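Local coordinates for protein ofchtiv-allosamidin (Ostrinia furnacalis, PDB 6JMB) that probably hydrolyses chitin as a group IV insect chitinase of glycosyl hydrolase family 18, captured here with the inhibitor allosamidin in its substrate cleft, at residues G11-A14 and T15-G19; W85-G88 and S89-S93. All coordinates share one frame; numbering follows the deposited sequence.

Contact 1: G11-A14 and T15-G19; sequences GTWA and TYRTG. With NAA (2-acetamido-2-deoxy-beta-D-allopyranose), chain B.
Tyr-16 N donates to Trp-13 O at 3.1 Å, one turn of a 3-10 helix. Arg-17 N reaches Ala-14 O in the same i+3 fashion at 3.2 Å, while the bond from Thr-15 N to Thr-12 O is weak. These bonds make a short 3-10 segment of the loop that follows the first barrel strand, 5-11, of the family 18 TIM barrel, and the segment places Trp-13 in the sugar-binding pocket. With CG set between the backbone N and the carbonyl carbon (chi1 51°), the indole carries the acetamido group of the chain B sugar on one face, N2 lying 4.0 Å above the ring centre. The other face rests on the backbone of Gly-11, where the lack of a side chain leaves room for the ring. Arg-17 runs alongside the indole, extended from CG to NE, its guanidinium plane turned 77° from the ring and one face laid on Ala-14 CB, a methyl small enough to fit there. One water sits in the plane of both groups, accepting from Trp-13 NE1 at 3.0 Å and weakly from Arg-17 NH2. The hydroxyl of Tyr-16 is hydrogen-bonded to Asp-53.

Contact 2: W85-G88 and S89-S93; sequences WSEG and SAQYS. With NAA (2-acetamido-2-deoxy-beta-D-allopyranose), chain C; AMI (allosamizoline), chain D; NAA (2-acetamido-2-deoxy-beta-D-allopyranose), chain B.
Glu-87 and Tyr-92 meet at about a right angle, the phenol OH donating to Glu-87 OE1 at 2.7 Å, through the lone pair that faces away from OE2. The carboxylate plane stands 84° from the ring, and OE1 comes in at the ring's edge. To get there the glutamate bends at chi2 (-79°). A second donor, Ile-43 N, also grips OE1, so that this oxygen is firmly held, which would be expected to favour the ionised carboxylate. Beside this bond, Gly-88 O packs against Tyr-92 CD1 at 3.5 Å, and the positive phi of Gly-88 suits a residue without CB at the bend into the helix.

The Gln-91 side is looser and watery. Its long side chain, extended beyond CG, makes no direct bond to Glu-87, and NE2 instead donates to two waters. One bridges it to Glu-87 O and is also held by Gln-91 N at 2.8 Å; the other lies 2.6 Å from Glu-87 OE2, which it can hydrogen-bond.

Upstream, the 3-10 turn offers two backbone N-H groups and a serine hydroxyl to the inhibitor. Trp-85 N binds allosamizoline O3 at 2.9 Å. Ser-86 N donates to O6 of the chain C NAA sugar at 3.0 Å, and Ser-86 OG donates to O7 of the chain B sugar. The whole stretch leads from strand 77-83 into helix 90-97, with Tyr-92 meeting the ring of Trp-125 just after strand 120-124 and Glu-87 reaching strand 35-43.

In the fold
From the N terminus, strand 5-11 runs into contact 1, which turns the chain within the loop leading to strand 35-43. Contact 2 comes later, where strand 77-83 gives way to helix 90-97. Each is local and closes no long loop; the two follow in series, neither nesting nor crossing. Both connections belong to the family 18 barrel, and strand 35-43 lies between their parent strands, parallel to both. Their centres are 23 Å apart and their nearest atoms about 7 Å, without touching; the chain B sugar bridges the gap, so that Trp-13 of contact 1 and Trp-85 and Ser-86 of contact 2 line one saccharide-binding pocket.

Contact 1: G11-A14 and T15-G19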
loop_
_atom_site.group_PDB
_atom_site.type_symbol
_atom_site.label_atom_id
_atom_site.label_comp_id
_atom_site.label_asym_id
_atom_site.label_seq_id
_atom_site.Cartn_x
_atom_site.Cartn_y
_atom_site.Cartn_z
ATOM N N GLY A 11 7.064 5.350 3.486
ATOM C CA GLY A 11 6.660 5.680 4.843
ATOM C C GLY A 11 7.735 6.520 5.506
ATOM O O GLY A 11 8.727 5.985 6.015
ATOM N N THR A 12 7.553 7.842 5.483
ATOM C CA THR A 12 8.647 8.770 5.758
ATOM C C THR A 12 9.142 8.710 7.199
ATOM O O THR A 12 10.267 9.152 7.468
ATOM C CB THR A 12 8.243 10.197 5.370
ATOM O OG1 THR A 12 7.053 10.567 6.076
ATOM C CG2 THR A 12 7.989 10.292 3.862
ATOM N N TRP A 13 8.346 8.167 8.124
ATOM C CA TRP A 13 8.780 8.006 9.506
ATOM C C TRP A 13 9.896 6.977 9.649
ATOM O O TRP A 13 10.469 6.851 10.738
ATOM C CB TRP A 13 7.582 7.627 10.391
ATOM C CG TRP A 13 6.807 6.464 9.856
ATOM C CD1 TRP A 13 7.001 5.151 10.156
ATOM C CD2 TRP A 13 5.724 6.507 8.915
ATOM N NE1 TRP A 13 6.105 4.370 9.465
ATOM C CE2 TRP A 13 5.314 5.181 8.692
ATOM C CE3 TRP A 13 5.064 7.541 8.240
ATOM C CZ2 TRP A 13 4.273 4.857 7.824
ATOM C CZ3 TRP A 13 4.029 7.217 7.376
ATOM C CH2 TRP A 13 3.646 5.885 7.177
ATOM N N ALA A 14 10.232 6.244 8.582
ATOM C CA ALA A 14 11.335 5.290 8.655
ATOM C C ALA A 14 12.681 5.964 8.874
ATOM O O ALA A 14 13.659 5.279 9.205
ATOM C CB ALA A 14 11.371 4.438 7.383
ATOM N N THR A 15 12.756 7.282 8.704
ATOM C CA THR A 15 13.992 7.993 8.991
ATOM C C THR A 15 14.371 7.907 10.464
ATOM O O THR A 15 15.550 8.077 10.797
ATOM C CB THR A 15 13.876 9.452 8.540
ATOM O OG1 THR A 15 15.150 10.095 8.685
ATOM C CG2 THR A 15 12.840 10.201 9.374
ATOM N N TYR A 16 13.412 7.634 11.346
ATOM C CA TYR A 16 13.679 7.554 12.777
ATOM C C TYR A 16 14.136 6.174 13.228
ATOM O O TYR A 16 14.529 6.018 14.391
ATOM C CB TYR A 16 12.440 7.966 13.578
ATOM C CG TYR A 16 12.003 9.377 13.305
ATOM C CD1 TYR A 16 12.813 10.453 13.642
ATOM C CD2 TYR A 16 10.789 9.639 12.684
ATOM C CE1 TYR A 16 12.420 11.748 13.387
ATOM C CE2 TYR A 16 10.387 10.933 12.422
ATOM C CZ TYR A 16 11.208 11.982 12.769
ATOM O OH TYR A 16 10.816 13.273 12.517
ATOM N N ARG A 17 14.090 5.172 12.356
ATOM C CA ARG A 17 14.671 3.890 12.702
ATOM C C ARG A 17 16.188 4.029 12.807
ATOM O O ARG A 17 16.797 4.934 12.240
ATOM C CB ARG A 17 14.259 2.832 11.674
ATOM C CG ARG A 17 12.756 2.580 11.695
ATOM C CD ARG A 17 12.211 1.839 10.480
ATOM N NE ARG A 17 10.751 1.871 10.527
ATOM C CZ ARG A 17 9.941 1.492 9.542
ATOM N NH1 ARG A 17 10.434 1.025 8.405
ATOM N NH2 ARG A 17 8.629 1.583 9.705
ATOM N N THR A 18 16.801 3.126 13.556
ATOM C CA THR A 18 18.228 3.234 13.806
ATOM C C THR A 18 18.994 2.174 13.031
ATOM O O THR A 18 18.429 1.176 12.563
ATOM C CB THR A 18 18.538 3.116 15.300
ATOM O OG1 THR A 18 18.165 1.813 15.758
ATOM C CG2 THR A 18 17.772 4.173 16.087
ATOM N N GLY A 19 20.294 2.426 12.889
ATOM C CA GLY A 19 21.194 1.432 12.330
ATOM C C GLY A 19 20.770 1.012 10.941
ATOM O O GLY A 19 20.482 1.846 10.074
HETATM C C1 NAA B . 2.736 3.801 12.034
HETATM C C2 NAA B . 2.928 5.021 12.922
HETATM C C3 NAA B . 4.100 4.842 13.848
HETATM C C4 NAA B . 4.027 3.590 14.654
HETATM C C5 NAA B . 3.811 2.387 13.730
HETATM C C6 NAA B . 3.503 1.137 14.471
HETATM C C7 NAA B . 2.125 7.148 11.689
HETATM C C8 NAA B . 2.434 8.330 10.753
HETATM N N2 NAA B . 3.210 6.172 12.027
HETATM O O3 NAA B . 5.270 4.704 13.014
HETATM O O4 NAA B . 5.297 3.418 15.299
HETATM O O5 NAA B . 2.625 2.573 12.862
HETATM O O6 NAA B . 2.733 0.339 13.552
HETATM O O7 NAA B . 1.014 7.006 12.159
HETATM O O HOH W 1 5.358 1.461 9.291
#

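Contact 2: W85-G88 and S89-S93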
loop_
_atom_site.group_PDB
_atom_site.type_symbol
_atom_site.label_atom_id
_atom_site.label_comp_id
_atom_site.label_asym_id
_atom_site.label_seq_id
_atom_site.Cartn_x
_atom_site.Cartn_y
_atom_site.Cartn_z
ATOM N N TRP A 85 -3.935 4.975 7.320
ATOM C CA TRP A 85 -4.661 4.292 8.385
ATOM C C TRP A 85 -4.738 5.132 9.661
ATOM O O TRP A 85 -5.815 5.299 10.246
ATOM C CB TRP A 85 -3.982 2.946 8.663
ATOM C CG TRP A 85 -4.591 2.179 9.786
ATOM C CD1 TRP A 85 -4.088 2.029 11.049
ATOM C CD2 TRP A 85 -5.815 1.445 9.750
ATOM N NE1 TRP A 85 -4.931 1.250 11.801
ATOM C CE2 TRP A 85 -5.998 0.876 11.026
ATOM C CE3 TRP A 85 -6.775 1.214 8.763
ATOM C CZ2 TRP A 85 -7.106 0.091 11.340
ATOM C CZ3 TRP A 85 -7.873 0.431 9.077
ATOM C CH2 TRP A 85 -8.026 -0.121 10.353
ATOM N N SER A 86 -3.606 5.677 10.107
ATOM C CA SER A 86 -3.593 6.391 11.383
ATOM C C SER A 86 -4.382 7.695 11.345
ATOM O O SER A 86 -4.736 8.221 12.407
ATOM C CB SER A 86 -2.158 6.687 11.820
ATOM O OG SER A 86 -1.403 5.495 11.952
ATOM N N GLU A 87 -4.653 8.237 10.159
ATOM C CA GLU A 87 -5.399 9.485 10.043
ATOM C C GLU A 87 -6.898 9.301 10.237
ATOM O O GLU A 87 -7.608 10.292 10.435
ATOM C CB GLU A 87 -5.123 10.135 8.683
ATOM C CG GLU A 87 -4.006 11.170 8.698
ATOM C CD GLU A 87 -4.483 12.491 9.265
ATOM O OE1 GLU A 87 -5.273 13.192 8.587
ATOM O OE2 GLU A 87 -4.066 12.820 10.398
ATOM N N GLY A 88 -7.402 8.073 10.169
ATOM C CA GLY A 88 -8.808 7.847 10.443
ATOM C C GLY A 88 -9.725 8.393 9.357
ATOM O O GLY A 88 -9.309 8.799 8.280
ATOM N N SER A 89 -11.013 8.404 9.678
ATOM C CA SER A 89 -12.040 8.736 8.706
ATOM C C SER A 89 -12.846 9.988 9.037
ATOM O O SER A 89 -13.252 10.694 8.114
ATOM C CB SER A 89 -12.982 7.535 8.517
ATOM O OG SER A 89 -13.966 7.797 7.539
ATOM N N ALA A 90 -13.046 10.301 10.324
ATOM C CA ALA A 90 -13.969 11.363 10.728
ATOM C C ALA A 90 -13.667 12.699 10.052
ATOM O O ALA A 90 -14.573 13.367 9.537
ATOM C CB ALA A 90 -13.924 11.528 12.246
ATOM N N GLN A 91 -12.405 13.125 10.066
ATOM C CA GLN A 91 -12.108 14.456 9.543
ATOM C C GLN A 91 -12.343 14.525 8.040
ATOM O O GLN A 91 -12.790 15.559 7.528
ATOM C CB GLN A 91 -10.678 14.866 9.882
ATOM C CG GLN A 91 -10.422 15.053 11.367
ATOM C CD GLN A 91 -8.949 15.184 11.686
ATOM O OE1 GLN A 91 -8.488 16.252 12.092
ATOM N NE2 GLN A 91 -8.202 14.103 11.504
ATOM N N TYR A 92 -12.062 13.424 7.326
ATOM C CA TYR A 92 -12.299 13.362 5.885
ATOM C C TYR A 92 -13.787 13.353 5.580
ATOM O O TYR A 92 -14.237 13.991 4.620
ATOM C CB TYR A 92 -11.590 12.128 5.294
ATOM C CG TYR A 92 -10.098 12.255 5.460
ATOM C CD1 TYR A 92 -9.478 11.859 6.637
ATOM C CD2 TYR A 92 -9.321 12.852 4.480
ATOM C CE1 TYR A 92 -8.124 12.039 6.825
ATOM C CE2 TYR A 92 -7.964 13.032 4.657
ATOM C CZ TYR A 92 -7.374 12.619 5.829
ATOM O OH TYR A 92 -6.024 12.810 6.019
ATOM N N SER A 93 -14.563 12.644 6.401
ATOM C CA SER A 93 -16.015 12.634 6.257
ATOM C C SER A 93 -16.591 14.034 6.434
ATOM O O SER A 93 -17.433 14.479 5.644
ATOM C CB SER A 93 -16.597 11.666 7.285
ATOM O OG SER A 93 -18.009 11.612 7.208
HETATM C C1 NAA C . 0.463 1.773 7.891
HETATM C C2 NAA C . 1.697 1.316 8.653
HETATM C C3 NAA C . 1.735 1.841 10.038
HETATM C C4 NAA C . 1.631 3.354 10.045
HETATM C C5 NAA C . 0.372 3.775 9.299
HETATM C C6 NAA C . 0.215 5.262 9.201
HETATM C C7 NAA C . 2.634 -0.930 7.854
HETATM C C8 NAA C . 2.502 -2.455 7.802
HETATM N N2 NAA C . 1.606 -0.183 8.621
HETATM O O3 NAA C . 0.621 1.243 10.770
HETATM O O4 NAA C . 1.547 3.895 11.379
HETATM O O5 NAA C . 0.441 3.260 7.933
HETATM O O6 NAA C . -1.019 5.516 8.567
HETATM O O7 NAA C . 3.514 -0.363 7.328
HETATM C C1 AMI D . -1.644 0.975 3.721
HETATM C C2 AMI D . -2.111 2.391 4.249
HETATM C C3 AMI D . -1.120 2.741 5.243
HETATM C C4 AMI D . -0.661 1.356 5.857
HETATM C C5 AMI D . -0.462 0.576 4.646
HETATM C C6 AMI D . -0.411 -0.975 4.905
HETATM C C7 AMI D . -1.518 2.508 2.121
HETATM C C8 AMI D . -1.732 4.460 0.501
HETATM C C9 AMI D . -0.701 2.250 -0.286
HETATM N N2 AMI D . -2.105 3.178 3.205
HETATM N N7 AMI D . -1.321 3.078 0.782
HETATM O O3 AMI D . -1.665 3.645 6.203
HETATM O O4 AMI D . 0.576 1.388 6.556
HETATM O O6 AMI D . -1.577 -1.350 5.610
HETATM O O7 AMI D . -1.139 1.227 2.390
HETATM C C1 NAA B . 2.736 3.801 12.034
HETATM C C2 NAA B . 2.928 5.021 12.922
HETATM C C3 NAA B . 4.100 4.842 13.848
HETATM C C4 NAA B . 4.027 3.590 14.654
HETATM C C5 NAA B . 3.811 2.387 13.730
HETATM C C6 NAA B . 3.503 1.137 14.471
HETATM C C7 NAA B . 2.125 7.148 11.689
HETATM C C8 NAA B . 2.434 8.330 10.753
HETATM N N2 NAA B . 3.210 6.172 12.027
HETATM O O3 NAA B . 5.270 4.704 13.014
HETATM O O4 NAA B . 5.297 3.418 15.299
HETATM O O5 NAA B . 2.625 2.573 12.862
HETATM O O6 NAA B . 2.733 0.339 13.552
HETATM O O7 NAA B . 1.014 7.006 12.159
HETATM O O HOH W 2 -9.989 11.820 10.801
HETATM O O HOH W 3 -5.233 15.030 11.238
#